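PDB 2P3E: diaminopimelate decarboxylase from Aquifex aeolicus, which probably catalyses the pyridoxal-phosphate-dependent decarboxylation of meso-diaminopimelate to L-lysine, the last step of lysine biosynthesis by the diaminopimelate route. Local coordinates for residues S131-D136 with K185-Y189; A149-V155 with L196-H202; K304-V309 with V339-G345; P319-N323 with G351-A355. All blocks are in the same frame, centred on the assembly; numbering follows the deposited sequence.

Interaction 1 of 4, residues S131-D136 with K185-Y189; sequences SRQELD and KEYEY
Arg132 and Glu186 mark the nearest approach of the two backbones, with their CA atoms 6.9 Å apart. The helical segments 132-136 and 185-189 run almost parallel, at 13° to each other, and their axes come no closer than 10.9 Å. Long side chains bridge this gap. Arg132 CG stands opposite the backbone N (chi1 -171°), which sends the chain across to Tyr189. Arg132 CD lies over the face of the Tyr189 ring, 4.0 Å from its centroid, in a CH-pi contact. The guanidinium follows on the same face but is shifted toward Tyr189 CB, giving an offset stack with centres 4.7 Å apart and planes at 11°. Both helices belong to the outer layer of the TIM barrel that forms the pyridoxal-binding domain. At the ring edge, near its plane, Leu135 CD1 lies 4.0 Å from Tyr189 CD2, while the Leu135 side chain also rests on barrel residues Ile151 and Ile153. At the far end of the ring, Tyr189 OH donates to the syn lone pair of Asp136 OD1 over 2.7 Å, a bond that, with the stack, limits how the ring can turn. Glu186 CG touches the guanidinium edge at Arg132 NH2, 3.9 Å away, but the two charged groups make no salt bridge. Ser131 is the N-cap of the first helix, its OG accepting from Glu134 N at 3.2 Å. On the same helix, Gln133 OE1 accepts from Leu298 N of the second subunit.

Interaction 2 of 4, residues A149-V155 with L196-H202; sequences ARIAIRV and LEIVGIH
Ile151 fills the hollow between Leu196 and Ile198 on the neighbouring parallel strand. Its CG1 takes the crowded position between the backbone N and the carbonyl carbon (chi1 66°), which swings CD1 across to lie 3.9 Å from Ile198 CG1 and 4.1 Å from Leu196 CD1. Beside it, Ala149 CB meets Leu196 CD2. Cut back to an alanine here, the side chain would lose CG1 and CD1, which would probably leave a gap between Leu196 and Ile198, and Leu135 and Leu138 of helix 132-145 with less to pack on. Ile201 is on this same face, and its CG2 touches Val155 CG2 at 4.0 Å. The other face has a different relief. Ala152 CB is a small bump 3.3 Å from Gly200 C, against the bare glycine backbone. Here the strand bulges: Ile151 O accepts from both Val199 N and Gly200 N, and the pairing shifts by one residue before Arg154 meets His202. Val199 CG2 leans on Arg150 CB, while the Arg150 guanidinium turns to Glu123 and the carbonyls of Ile124 and Leu125. Further along, Arg154 and His202 lie side by side, with Arg154 CG 3.5 Å from His202 ND1. His202 ND1 is buried without a polar partner, but His202 NE2 bonds Glu279 OE1. Backbone bonds run the length of the pair; Val155 N to His202 O, 2.7 Å, is nearly straight. These are parallel strands of a TIM barrel, with Ile151, Leu196 and Ile198 facing the helices and His202 reaching a residue that probably binds pyridoxal phosphate.

Interaction 3 of 4, residues K304-V309 with V339-G345; sequences KHFIIV and VVADIVG
Lys304 and Asp342 carry the charged part of this contact. The lysine chain bends at its last two torsions (chi4 54°), which folds NZ back to the carboxylate. NZ lies 3.3 Å from Asp342 OD2 in a salt bridge and makes a weak hydrogen bond to Asp342 OD1. OD1 is gripped further by Asp357 N and by a water that donates to it over 2.7 Å. A second kind of bridge uses water alone: one molecule accepts from His305 N at 2.9 Å and donates to Val340 O at 2.7 Å. The backbones pair directly beyond that point. Asp342 N bonds His305 O, Ile307 N bonds Asp342 O, Val344 N bonds Ile307 O, and Val309 N bonds Val344 O. This alternation is that of parallel strands, here twisted by 44°. They lie in the mixed sheet that is set apart from the TIM barrel, with strands 289-301 and 358-361 antiparallel on their outer sides. Apolar contacts occupy both faces. On one, Ile307 CD1 meets Ala341 CB at 3.7 Å, and Val309 CG1 meets Ile343 CG2. On the other, Ile308 CG1 lies 3.7 Å from Val344 CG2. The Phe306 ring runs alongside Asp342, with CD1 3.6 Å from Asp342 CB and the ring and carboxylate planes 86° apart. Near the strand start, His305 CD2 touches Val339 CG2 at 3.7 Å, while His305 ND1 bonds Asp300. Lys175 of the second subunit packs on Phe306 and Val344 and donates to Gly345 O.

Interaction 4 of 4, residues P319-N323 with G351-A355; sequences PSIYN and GDFLA
Pro319 and Ser320, in the short helix, lie beside residues 351-355, with Pro319 CA 5.5 Å from Leu354 CA and Ser320 CA 5.7 Å from Gly351 CA. Ser320 makes the direct polar link. Its OG is turned opposite the backbone N (chi1 -178°) and donates to Gly351 O over 2.6 Å, reaching that oxygen from above the carbonyl plane. One water adds a second link, accepting from Ser320 N at 3.0 Å and donating to Phe353 O at 3.0 Å. Phe353 supplies the apolar part. With chi1 at 59°, its ring reaches across to the helix, where Ser320 CA sits over the ring face, 4.2 Å from the centroid, in a CH-pi contact. Phe353 CZ also lies 3.3 Å from Pro319 O, which approaches the ring obliquely, and Pro319 CB packs on Phe353 CE1. With an alanine here the ring would be gone, and Pro319 CB and Ser320 CA would probably be left without their packing partner, with a gap beside the helix. Tyr322, which probably binds substrate, points away from this contact, and its side chain packs on Glu349 of the second subunit. Asp352 turns the other way, to the backbone N of Met313 and Ile347 and to Lys175 of the second subunit. The chain then turns a corner at Leu354. Leu354 and Ala355 form a classic beta bulge opposite Ile343 of strand 338-344, and both also pack on Ile328 of strand 328-330.

Overall arrangement
The four contacts form two pairs in separate parts of the fold. Interactions 1 and 2 share the TIM barrel, their centres 10 Å apart. Tyr187, on helix 183-191, joins them through its OH, which probably bonds Gly200 O and Ile153 N. The centres of interactions 3 and 4 are 12 Å apart, and they meet where Ile343 pairs with Leu354 and Ala355. The pairs are far from each other: the centres of interactions 1 and 3 are 52 Å apart. Interactions 2 and 4 approach to about 14 Å between nearest atoms, and each reaches probable active-site residues, Glu279 beside His202 and Tyr322 within 319-323. Interactions 1, 3 and 4 also touch the second subunit.

Interaction 1 of 4, residues S131-D136 with K185-Y189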
loop_
_atom_site.group_PDB
_atom_site.type_symbol
_atom_site.label_atom_id
_atom_site.label_comp_id
_atom_site.label_asym_id
_atom_site.label_seq_id
_atom_site.Cartn_x
_atom_site.Cartn_y
_atom_site.Cartn_z
ATOM N N SER B 131 13.686 -22.600 1.410
ATOM C CA SER B 131 14.249 -23.283 0.242
ATOM C C SER B 131 15.582 -23.975 0.532
ATOM O O SER B 131 16.269 -23.669 1.507
ATOM C CB SER B 131 14.428 -22.311 -0.942
ATOM O OG SER B 131 15.362 -21.304 -0.592
ATOM N N ARG B 132 15.944 -24.904 -0.342
ATOM C CA ARG B 132 17.234 -25.572 -0.255
ATOM C C ARG B 132 18.407 -24.628 -0.549
ATOM O O ARG B 132 19.476 -24.747 0.050
ATOM C CB ARG B 132 17.280 -26.737 -1.231
ATOM C CG ARG B 132 18.508 -27.617 -1.032
ATOM C CD ARG B 132 18.411 -28.896 -1.834
ATOM N NE ARG B 132 17.442 -29.838 -1.264
ATOM C CZ ARG B 132 17.442 -31.144 -1.518
ATOM N NH1 ARG B 132 18.364 -31.665 -2.323
ATOM N NH2 ARG B 132 16.531 -31.929 -0.961
ATOM N N GLN B 133 18.221 -23.707 -1.496
ATOM C CA GLN B 133 19.251 -22.719 -1.778
ATOM C C GLN B 133 19.520 -21.845 -0.543
ATOM O O GLN B 133 20.677 -21.535 -0.231
ATOM C CB GLN B 133 18.884 -21.890 -3.011
ATOM C CG GLN B 133 20.017 -21.010 -3.490
ATOM C CD GLN B 133 19.775 -20.415 -4.858
ATOM O OE1 GLN B 133 18.633 -20.316 -5.321
ATOM N NE2 GLN B 133 20.861 -20.025 -5.526
ATOM N N GLU B 134 18.450 -21.500 0.176
ATOM C CA GLU B 134 18.542 -20.796 1.451
ATOM C C GLU B 134 19.370 -21.573 2.479
ATOM O O GLU B 134 20.130 -20.973 3.215
ATOM C CB GLU B 134 17.145 -20.453 2.010
ATOM C CG GLU B 134 17.172 -19.694 3.354
ATOM C CD GLU B 134 15.792 -19.486 3.978
ATOM O OE1 GLU B 134 14.780 -19.610 3.251
ATOM O OE2 GLU B 134 15.721 -19.220 5.208
ATOM N N LEU B 135 19.210 -22.896 2.531
ATOM C CA LEU B 135 20.088 -23.737 3.361
ATOM C C LEU B 135 21.589 -23.506 3.051
ATOM O O LEU B 135 22.379 -23.298 3.958
ATOM C CB LEU B 135 19.724 -25.222 3.214
ATOM C CG LEU B 135 18.358 -25.694 3.757
ATOM C CD1 LEU B 135 18.033 -27.107 3.272
ATOM C CD2 LEU B 135 18.347 -25.643 5.257
ATOM N N ASP B 136 21.940 -23.535 1.768
ATOM C CA ASP B 136 23.311 -23.345 1.283
ATOM C C ASP B 136 23.836 -21.948 1.623
ATOM O O ASP B 136 24.972 -21.789 2.113
ATOM C CB ASP B 136 23.344 -23.550 -0.236
ATOM C CG ASP B 136 23.164 -24.997 -0.635
ATOM O OD1 ASP B 136 23.552 -25.879 0.146
ATOM O OD2 ASP B 136 22.636 -25.257 -1.737
ATOM N N LYS B 185 13.822 -35.230 2.941
ATOM C CA LYS B 185 14.954 -35.070 2.020
ATOM C C LYS B 185 15.737 -33.784 2.262
ATOM O O LYS B 185 16.966 -33.771 2.158
ATOM C CB LYS B 185 14.491 -35.133 0.558
ATOM C CG LYS B 185 14.212 -36.555 0.054
ATOM C CD LYS B 185 13.913 -36.562 -1.443
ATOM C CE LYS B 185 12.406 -36.473 -1.730
ATOM N NZ LYS B 185 12.133 -36.527 -3.202
ATOM N N GLU B 186 15.029 -32.704 2.586
ATOM C CA GLU B 186 15.697 -31.467 2.964
ATOM C C GLU B 186 16.397 -31.545 4.315
ATOM O O GLU B 186 17.427 -30.913 4.497
ATOM C CB GLU B 186 14.735 -30.266 2.912
ATOM C CG GLU B 186 14.590 -29.691 1.505
ATOM C CD GLU B 186 13.777 -28.418 1.472
ATOM O OE1 GLU B 186 14.093 -27.457 2.220
ATOM O OE2 GLU B 186 12.811 -28.377 0.678
ATOM N N TYR B 187 15.827 -32.291 5.263
ATOM C CA TYR B 187 16.460 -32.486 6.571
ATOM C C TYR B 187 17.750 -33.303 6.434
ATOM O O TYR B 187 18.770 -32.998 7.065
ATOM C CB TYR B 187 15.496 -33.160 7.558
ATOM C CG TYR B 187 14.585 -32.172 8.246
ATOM C CD1 TYR B 187 13.283 -31.958 7.792
ATOM C CD2 TYR B 187 15.040 -31.429 9.332
ATOM C CE1 TYR B 187 12.450 -31.030 8.412
ATOM C CE2 TYR B 187 14.213 -30.497 9.968
ATOM C CZ TYR B 187 12.930 -30.297 9.496
ATOM O OH TYR B 187 12.119 -29.379 10.118
ATOM N N GLU B 188 17.693 -34.322 5.581
ATOM C CA GLU B 188 18.881 -35.119 5.256
ATOM C C GLU B 188 19.969 -34.273 4.599
ATOM O O GLU B 188 21.133 -34.363 4.974
ATOM C CB GLU B 188 18.510 -36.322 4.383
ATOM C CG GLU B 188 17.739 -37.429 5.144
ATOM C CD GLU B 188 18.560 -38.086 6.262
ATOM O OE1 GLU B 188 19.807 -37.910 6.276
ATOM O OE2 GLU B 188 17.953 -38.783 7.129
ATOM N N TYR B 189 19.571 -33.428 3.654
ATOM C CA TYR B 189 20.477 -32.512 2.988
ATOM C C TYR B 189 21.109 -31.534 3.984
ATOM O O TYR B 189 22.336 -31.351 3.999
ATOM C CB TYR B 189 19.758 -31.763 1.857
ATOM C CG TYR B 189 20.676 -30.826 1.097
ATOM C CD1 TYR B 189 21.484 -31.302 0.060
ATOM C CD2 TYR B 189 20.759 -29.463 1.431
ATOM C CE1 TYR B 189 22.338 -30.452 -0.628
ATOM C CE2 TYR B 189 21.603 -28.606 0.747
ATOM C CZ TYR B 189 22.400 -29.113 -0.278
ATOM O OH TYR B 189 23.255 -28.283 -0.965
#

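Interaction 2 of 4, residues A149-V155 with L196-H202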
loop_
_atom_site.group_PDB
_atom_site.type_symbol
_atom_site.label_atom_id
_atom_site.label_comp_id
_atom_site.label_asym_id
_atom_site.label_seq_id
_atom_site.Cartn_x
_atom_site.Cartn_y
_atom_site.Cartn_z
ATOM N N ALA B 149 24.026 -21.456 12.452
ATOM C CA ALA B 149 22.634 -21.035 12.234
ATOM C C ALA B 149 21.712 -22.186 12.599
ATOM O O ALA B 149 21.837 -23.273 12.054
ATOM C CB ALA B 149 22.409 -20.602 10.790
ATOM N N ARG B 150 20.793 -21.938 13.530
ATOM C CA ARG B 150 19.812 -22.933 13.938
ATOM C C ARG B 150 18.623 -22.896 12.982
ATOM O O ARG B 150 18.072 -21.824 12.705
ATOM C CB ARG B 150 19.353 -22.672 15.371
ATOM C CG ARG B 150 20.328 -23.124 16.451
ATOM C CD ARG B 150 19.910 -22.543 17.796
ATOM N NE ARG B 150 20.015 -21.085 17.751
ATOM C CZ ARG B 150 21.126 -20.404 18.026
ATOM N NH1 ARG B 150 22.232 -21.051 18.385
ATOM N NH2 ARG B 150 21.135 -19.077 17.939
ATOM N N ILE B 151 18.230 -24.056 12.466
ATOM C CA ILE B 151 17.190 -24.110 11.444
ATOM C C ILE B 151 16.009 -25.055 11.731
ATOM O O ILE B 151 16.120 -26.060 12.467
ATOM C CB ILE B 151 17.774 -24.470 10.041
ATOM C CG1 ILE B 151 18.327 -25.896 10.059
ATOM C CG2 ILE B 151 18.839 -23.433 9.582
ATOM C CD1 ILE B 151 18.289 -26.575 8.692
ATOM N N ALA B 152 14.884 -24.698 11.114
ATOM C CA ALA B 152 13.744 -25.578 10.924
ATOM C C ALA B 152 13.406 -25.535 9.451
ATOM O O ALA B 152 13.665 -24.534 8.780
ATOM C CB ALA B 152 12.562 -25.081 11.734
ATOM N N ILE B 153 12.803 -26.600 8.937
ATOM C CA ILE B 153 12.248 -26.551 7.585
ATOM C C ILE B 153 10.766 -26.181 7.691
ATOM O O ILE B 153 10.036 -26.748 8.522
ATOM C CB ILE B 153 12.419 -27.908 6.811
ATOM C CG1 ILE B 153 13.906 -28.296 6.672
ATOM C CG2 ILE B 153 11.742 -27.852 5.419
ATOM C CD1 ILE B 153 14.758 -27.267 6.000
ATOM N N ARG B 154 10.331 -25.233 6.853
ATOM C CA ARG B 154 8.909 -24.953 6.754
ATOM C C ARG B 154 8.219 -26.020 5.918
ATOM O O ARG B 154 8.496 -26.150 4.722
ATOM C CB ARG B 154 8.602 -23.582 6.152
ATOM C CG ARG B 154 7.089 -23.326 6.262
ATOM C CD ARG B 154 6.658 -22.104 5.529
ATOM N NE ARG B 154 5.203 -21.903 5.567
ATOM C CZ ARG B 154 4.628 -20.712 5.414
ATOM N NH1 ARG B 154 5.380 -19.632 5.224
ATOM N NH2 ARG B 154 3.307 -20.595 5.450
ATOM N N VAL B 155 7.311 -26.759 6.552
ATOM C CA VAL B 155 6.606 -27.853 5.893
ATOM C C VAL B 155 5.145 -27.500 5.663
ATOM O O VAL B 155 4.536 -26.812 6.495
ATOM C CB VAL B 155 6.768 -29.216 6.666
ATOM C CG1 VAL B 155 8.256 -29.521 6.935
ATOM C CG2 VAL B 155 6.007 -29.222 7.971
ATOM N N LEU B 196 25.188 -25.395 9.999
ATOM C CA LEU B 196 23.779 -25.360 10.394
ATOM C C LEU B 196 23.549 -26.331 11.520
ATOM O O LEU B 196 24.167 -27.394 11.576
ATOM C CB LEU B 196 22.858 -25.743 9.241
ATOM C CG LEU B 196 22.952 -24.943 7.947
ATOM C CD1 LEU B 196 21.881 -25.444 7.004
ATOM C CD2 LEU B 196 22.838 -23.430 8.222
ATOM N N GLU B 197 22.654 -25.958 12.417
ATOM C CA GLU B 197 22.216 -26.848 13.465
ATOM C C GLU B 197 20.702 -27.035 13.319
ATOM O O GLU B 197 19.918 -26.083 13.518
ATOM C CB GLU B 197 22.556 -26.229 14.812
ATOM C CG GLU B 197 22.240 -27.113 15.996
ATOM C CD GLU B 197 22.486 -26.406 17.312
ATOM O OE1 GLU B 197 23.162 -25.341 17.302
ATOM O OE2 GLU B 197 21.999 -26.916 18.351
ATOM N N ILE B 198 20.299 -28.255 12.970
ATOM C CA ILE B 198 18.878 -28.596 12.824
ATOM C C ILE B 198 18.208 -28.722 14.181
ATOM O O ILE B 198 18.543 -29.624 14.955
ATOM C CB ILE B 198 18.708 -29.922 12.055
ATOM C CG1 ILE B 198 19.293 -29.780 10.649
ATOM C CG2 ILE B 198 17.227 -30.355 12.037
ATOM C CD1 ILE B 198 19.505 -31.116 9.928
ATOM N N VAL B 199 17.273 -27.823 14.477
ATOM C CA VAL B 199 16.621 -27.782 15.800
ATOM C C VAL B 199 15.084 -27.810 15.772
ATOM O O VAL B 199 14.446 -27.957 16.818
ATOM C CB VAL B 199 17.043 -26.544 16.658
ATOM C CG1 VAL B 199 18.572 -26.528 16.927
ATOM C CG2 VAL B 199 16.592 -25.236 16.012
ATOM N N GLY B 200 14.494 -27.645 14.596
ATOM C CA GLY B 200 13.050 -27.495 14.553
ATOM C C GLY B 200 12.317 -28.004 13.342
ATOM O O GLY B 200 12.918 -28.444 12.363
ATOM N N ILE B 201 10.991 -27.932 13.440
ATOM C CA ILE B 201 10.076 -28.130 12.316
ATOM C C ILE B 201 9.104 -26.968 12.387
ATOM O O ILE B 201 8.704 -26.567 13.483
ATOM C CB ILE B 201 9.254 -29.455 12.430
ATOM C CG1 ILE B 201 10.178 -30.675 12.507
ATOM C CG2 ILE B 201 8.201 -29.551 11.288
ATOM C CD1 ILE B 201 9.477 -31.956 12.940
ATOM N N HIS B 202 8.732 -26.429 11.231
ATOM C CA HIS B 202 7.795 -25.302 11.192
ATOM C C HIS B 202 6.632 -25.596 10.251
ATOM O O HIS B 202 6.827 -26.157 9.162
ATOM C CB HIS B 202 8.514 -24.017 10.746
ATOM C CG HIS B 202 7.611 -22.822 10.608
ATOM N ND1 HIS B 202 7.434 -22.053 9.495
ATOM C CD2 HIS B 202 6.824 -22.263 11.579
ATOM C CE1 HIS B 202 6.555 -21.066 9.794
ATOM N NE2 HIS B 202 6.188 -21.194 11.058
#

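Interaction 3 of 4, residues K304-V309 with V339-G345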
loop_
_atom_site.group_PDB
_atom_site.type_symbol
_atom_site.label_atom_id
_atom_site.label_comp_id
_atom_site.label_asym_id
_atom_site.label_seq_id
_atom_site.Cartn_x
_atom_site.Cartn_y
_atom_site.Cartn_z
ATOM N N LYS B 304 -27.558 5.759 -5.307
ATOM C CA LYS B 304 -26.529 5.503 -4.290
ATOM C C LYS B 304 -26.278 6.695 -3.373
ATOM O O LYS B 304 -26.285 7.849 -3.820
ATOM C CB LYS B 304 -25.207 5.070 -4.934
ATOM C CG LYS B 304 -25.254 3.721 -5.627
ATOM C CD LYS B 304 -23.962 3.434 -6.383
ATOM C CE LYS B 304 -22.881 2.851 -5.485
ATOM N NZ LYS B 304 -23.381 1.643 -4.762
ATOM N N HIS B 305 -26.072 6.391 -2.091
ATOM C CA HIS B 305 -25.657 7.368 -1.105
ATOM C C HIS B 305 -24.168 7.136 -0.824
ATOM O O HIS B 305 -23.763 6.032 -0.489
ATOM C CB HIS B 305 -26.499 7.253 0.172
ATOM C CG HIS B 305 -26.223 8.325 1.192
ATOM N ND1 HIS B 305 -26.235 9.670 0.888
ATOM C CD2 HIS B 305 -25.958 8.246 2.522
ATOM C CE1 HIS B 305 -25.976 10.372 1.978
ATOM N NE2 HIS B 305 -25.819 9.534 2.989
ATOM N N PHE B 306 -23.365 8.188 -0.996
ATOM C CA PHE B 306 -21.950 8.156 -0.649
ATOM C C PHE B 306 -21.707 8.992 0.603
ATOM O O PHE B 306 -22.204 10.132 0.723
ATOM C CB PHE B 306 -21.081 8.658 -1.815
ATOM C CG PHE B 306 -21.172 7.809 -3.057
ATOM C CD1 PHE B 306 -20.282 6.756 -3.267
ATOM C CD2 PHE B 306 -22.136 8.066 -4.031
ATOM C CE1 PHE B 306 -20.362 5.970 -4.416
ATOM C CE2 PHE B 306 -22.219 7.283 -5.183
ATOM C CZ PHE B 306 -21.321 6.236 -5.374
ATOM N N ILE B 307 -20.952 8.411 1.532
ATOM C CA ILE B 307 -20.464 9.096 2.720
ATOM C C ILE B 307 -18.944 9.179 2.524
ATOM O O ILE B 307 -18.239 8.170 2.619
ATOM C CB ILE B 307 -20.813 8.314 4.004
ATOM C CG1 ILE B 307 -22.349 8.193 4.158
ATOM C CG2 ILE B 307 -20.168 8.948 5.239
ATOM C CD1 ILE B 307 -22.805 7.355 5.347
ATOM N N ILE B 308 -18.461 10.384 2.229
ATOM C CA ILE B 308 -17.040 10.588 1.911
ATOM C C ILE B 308 -16.308 11.001 3.178
ATOM O O ILE B 308 -16.685 11.988 3.821
ATOM C CB ILE B 308 -16.858 11.640 0.780
ATOM C CG1 ILE B 308 -17.633 11.195 -0.472
ATOM C CG2 ILE B 308 -15.349 11.865 0.471
ATOM C CD1 ILE B 308 -17.866 12.292 -1.529
ATOM N N VAL B 309 -15.281 10.229 3.541
ATOM C CA VAL B 309 -14.546 10.430 4.796
ATOM C C VAL B 309 -13.084 10.765 4.533
ATOM O O VAL B 309 -12.653 10.746 3.370
ATOM C CB VAL B 309 -14.686 9.189 5.751
ATOM C CG1 VAL B 309 -16.157 8.996 6.156
ATOM C CG2 VAL B 309 -14.114 7.901 5.100
ATOM N N VAL B 339 -29.260 4.276 6.686
ATOM C CA VAL B 339 -29.251 4.297 5.231
ATOM C C VAL B 339 -28.250 3.277 4.715
ATOM O O VAL B 339 -27.320 2.893 5.426
ATOM C CB VAL B 339 -28.907 5.704 4.645
ATOM C CG1 VAL B 339 -30.065 6.668 4.861
ATOM C CG2 VAL B 339 -27.572 6.257 5.239
ATOM N N VAL B 340 -28.445 2.854 3.470
ATOM C CA VAL B 340 -27.472 2.028 2.785
ATOM C C VAL B 340 -26.563 2.982 2.024
ATOM O O VAL B 340 -27.045 3.798 1.231
ATOM C CB VAL B 340 -28.139 1.032 1.824
ATOM C CG1 VAL B 340 -27.087 0.233 1.073
ATOM C CG2 VAL B 340 -29.064 0.121 2.588
ATOM N N ALA B 341 -25.259 2.879 2.283
ATOM C CA ALA B 341 -24.283 3.816 1.735
ATOM C C ALA B 341 -22.982 3.134 1.343
ATOM O O ALA B 341 -22.640 2.066 1.874
ATOM C CB ALA B 341 -24.001 4.931 2.756
ATOM N N ASP B 342 -22.285 3.748 0.383
ATOM C CA ASP B 342 -20.867 3.480 0.152
ATOM C C ASP B 342 -20.067 4.451 1.015
ATOM O O ASP B 342 -20.256 5.671 0.938
ATOM C CB ASP B 342 -20.494 3.704 -1.309
ATOM C CG ASP B 342 -20.977 2.588 -2.229
ATOM O OD1 ASP B 342 -21.703 1.651 -1.794
ATOM O OD2 ASP B 342 -20.582 2.646 -3.406
ATOM N N ILE B 343 -19.167 3.914 1.834
ATOM C CA ILE B 343 -18.352 4.759 2.708
ATOM C C ILE B 343 -16.993 4.779 2.044
ATOM O O ILE B 343 -16.306 3.761 1.979
ATOM C CB ILE B 343 -18.292 4.208 4.147
ATOM C CG1 ILE B 343 -19.714 4.164 4.728
ATOM C CG2 ILE B 343 -17.338 5.090 5.049
ATOM C CD1 ILE B 343 -19.826 3.334 5.977
ATOM N N VAL B 344 -16.635 5.932 1.500
ATOM C CA VAL B 344 -15.498 6.005 0.581
ATOM C C VAL B 344 -14.496 7.068 1.059
ATOM O O VAL B 344 -14.870 8.014 1.745
ATOM C CB VAL B 344 -15.981 6.323 -0.857
ATOM C CG1 VAL B 344 -16.913 5.196 -1.382
ATOM C CG2 VAL B 344 -16.695 7.677 -0.901
ATOM N N GLY B 345 -13.240 6.916 0.665
ATOM C CA GLY B 345 -12.193 7.791 1.173
ATOM C C GLY B 345 -11.808 8.902 0.224
ATOM O O GLY B 345 -12.494 9.137 -0.770
HETATM O O HOH W 1 -24.360 2.070 -1.503
HETATM O O HOH W 2 -21.795 -0.016 -3.994
HETATM O O HOH W 3 -26.439 3.631 -1.398
#

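Interaction 4 of 4, residues P319-N323 with G351-A355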
loop_
_atom_site.group_PDB
_atom_site.type_symbol
_atom_site.label_atom_id
_atom_site.label_comp_id
_atom_site.label_asym_id
_atom_site.label_seq_id
_atom_site.Cartn_x
_atom_site.Cartn_y
_atom_site.Cartn_z
ATOM N N PRO B 319 -10.416 -3.402 2.773
ATOM C CA PRO B 319 -11.651 -3.375 1.963
ATOM C C PRO B 319 -11.364 -3.271 0.454
ATOM O O PRO B 319 -11.880 -4.079 -0.320
ATOM C CB PRO B 319 -12.375 -2.128 2.471
ATOM C CG PRO B 319 -11.921 -2.024 3.908
ATOM C CD PRO B 319 -10.465 -2.372 3.835
ATOM N N SER B 320 -10.507 -2.329 0.072
ATOM C CA SER B 320 -10.186 -2.067 -1.335
ATOM C C SER B 320 -9.595 -3.275 -2.055
ATOM O O SER B 320 -10.061 -3.646 -3.138
ATOM C CB SER B 320 -9.208 -0.889 -1.447
ATOM O OG SER B 320 -8.931 -0.604 -2.813
ATOM N N ILE B 321 -8.584 -3.901 -1.456
ATOM C CA ILE B 321 -7.853 -4.952 -2.163
ATOM C C ILE B 321 -8.343 -6.375 -1.921
ATOM O O ILE B 321 -8.055 -7.265 -2.737
ATOM C CB ILE B 321 -6.297 -4.841 -1.981
ATOM C CG1 ILE B 321 -5.886 -5.174 -0.546
ATOM C CG2 ILE B 321 -5.816 -3.448 -2.441
ATOM C CD1 ILE B 321 -4.374 -5.323 -0.341
ATOM N N TYR B 322 -9.096 -6.584 -0.836
ATOM C CA TYR B 322 -9.624 -7.914 -0.511
ATOM C C TYR B 322 -11.159 -8.002 -0.511
ATOM O O TYR B 322 -11.709 -9.095 -0.335
ATOM C CB TYR B 322 -9.083 -8.424 0.841
ATOM C CG TYR B 322 -7.572 -8.420 1.018
ATOM C CD1 TYR B 322 -6.729 -9.072 0.109
ATOM C CD2 TYR B 322 -6.992 -7.804 2.119
ATOM C CE1 TYR B 322 -5.336 -9.075 0.284
ATOM C CE2 TYR B 322 -5.625 -7.800 2.308
ATOM C CZ TYR B 322 -4.793 -8.436 1.386
ATOM O OH TYR B 322 -3.420 -8.440 1.590
ATOM N N ASN B 323 -11.831 -6.868 -0.714
ATOM C CA ASN B 323 -13.275 -6.698 -0.429
ATOM C C ASN B 323 -13.593 -7.132 0.996
ATOM O O ASN B 323 -14.661 -7.686 1.280
ATOM C CB ASN B 323 -14.173 -7.409 -1.475
ATOM C CG ASN B 323 -15.675 -7.061 -1.323
ATOM O OD1 ASN B 323 -16.059 -5.979 -0.849
ATOM N ND2 ASN B 323 -16.524 -7.991 -1.734
ATOM N N GLY B 351 -11.675 2.402 -6.649
ATOM C CA GLY B 351 -11.547 1.324 -5.664
ATOM C C GLY B 351 -11.203 1.757 -4.252
ATOM O O GLY B 351 -10.997 0.911 -3.399
ATOM N N ASP B 352 -11.123 3.064 -4.000
ATOM C CA ASP B 352 -10.870 3.577 -2.655
ATOM C C ASP B 352 -12.161 3.685 -1.807
ATOM O O ASP B 352 -12.826 4.725 -1.775
ATOM C CB ASP B 352 -10.202 4.941 -2.704
ATOM C CG ASP B 352 -10.074 5.589 -1.295
ATOM O OD1 ASP B 352 -9.768 4.882 -0.310
ATOM O OD2 ASP B 352 -10.292 6.806 -1.179
ATOM N N PHE B 353 -12.482 2.612 -1.104
ATOM C CA PHE B 353 -13.657 2.586 -0.245
ATOM C C PHE B 353 -13.308 1.871 1.047
ATOM O O PHE B 353 -12.363 1.093 1.074
ATOM C CB PHE B 353 -14.811 1.862 -0.953
ATOM C CG PHE B 353 -14.512 0.446 -1.345
ATOM C CD1 PHE B 353 -14.688 -0.597 -0.441
ATOM C CD2 PHE B 353 -14.081 0.149 -2.633
ATOM C CE1 PHE B 353 -14.424 -1.903 -0.799
ATOM C CE2 PHE B 353 -13.798 -1.158 -3.005
ATOM C CZ PHE B 353 -13.984 -2.193 -2.091
ATOM N N LEU B 354 -14.065 2.148 2.106
ATOM C CA LEU B 354 -13.976 1.404 3.352
ATOM C C LEU B 354 -15.117 0.376 3.497
ATOM O O LEU B 354 -14.969 -0.618 4.204
ATOM C CB LEU B 354 -13.974 2.368 4.539
ATOM C CG LEU B 354 -12.818 3.391 4.589
ATOM C CD1 LEU B 354 -12.972 4.276 5.801
ATOM C CD2 LEU B 354 -11.447 2.680 4.582
ATOM N N ALA B 355 -16.251 0.644 2.850
ATOM C CA ALA B 355 -17.410 -0.286 2.842
ATOM C C ALA B 355 -18.339 0.058 1.690
ATOM O O ALA B 355 -18.482 1.238 1.328
ATOM C CB ALA B 355 -18.171 -0.230 4.168
HETATM O O HOH W 4 -9.612 0.101 1.550
#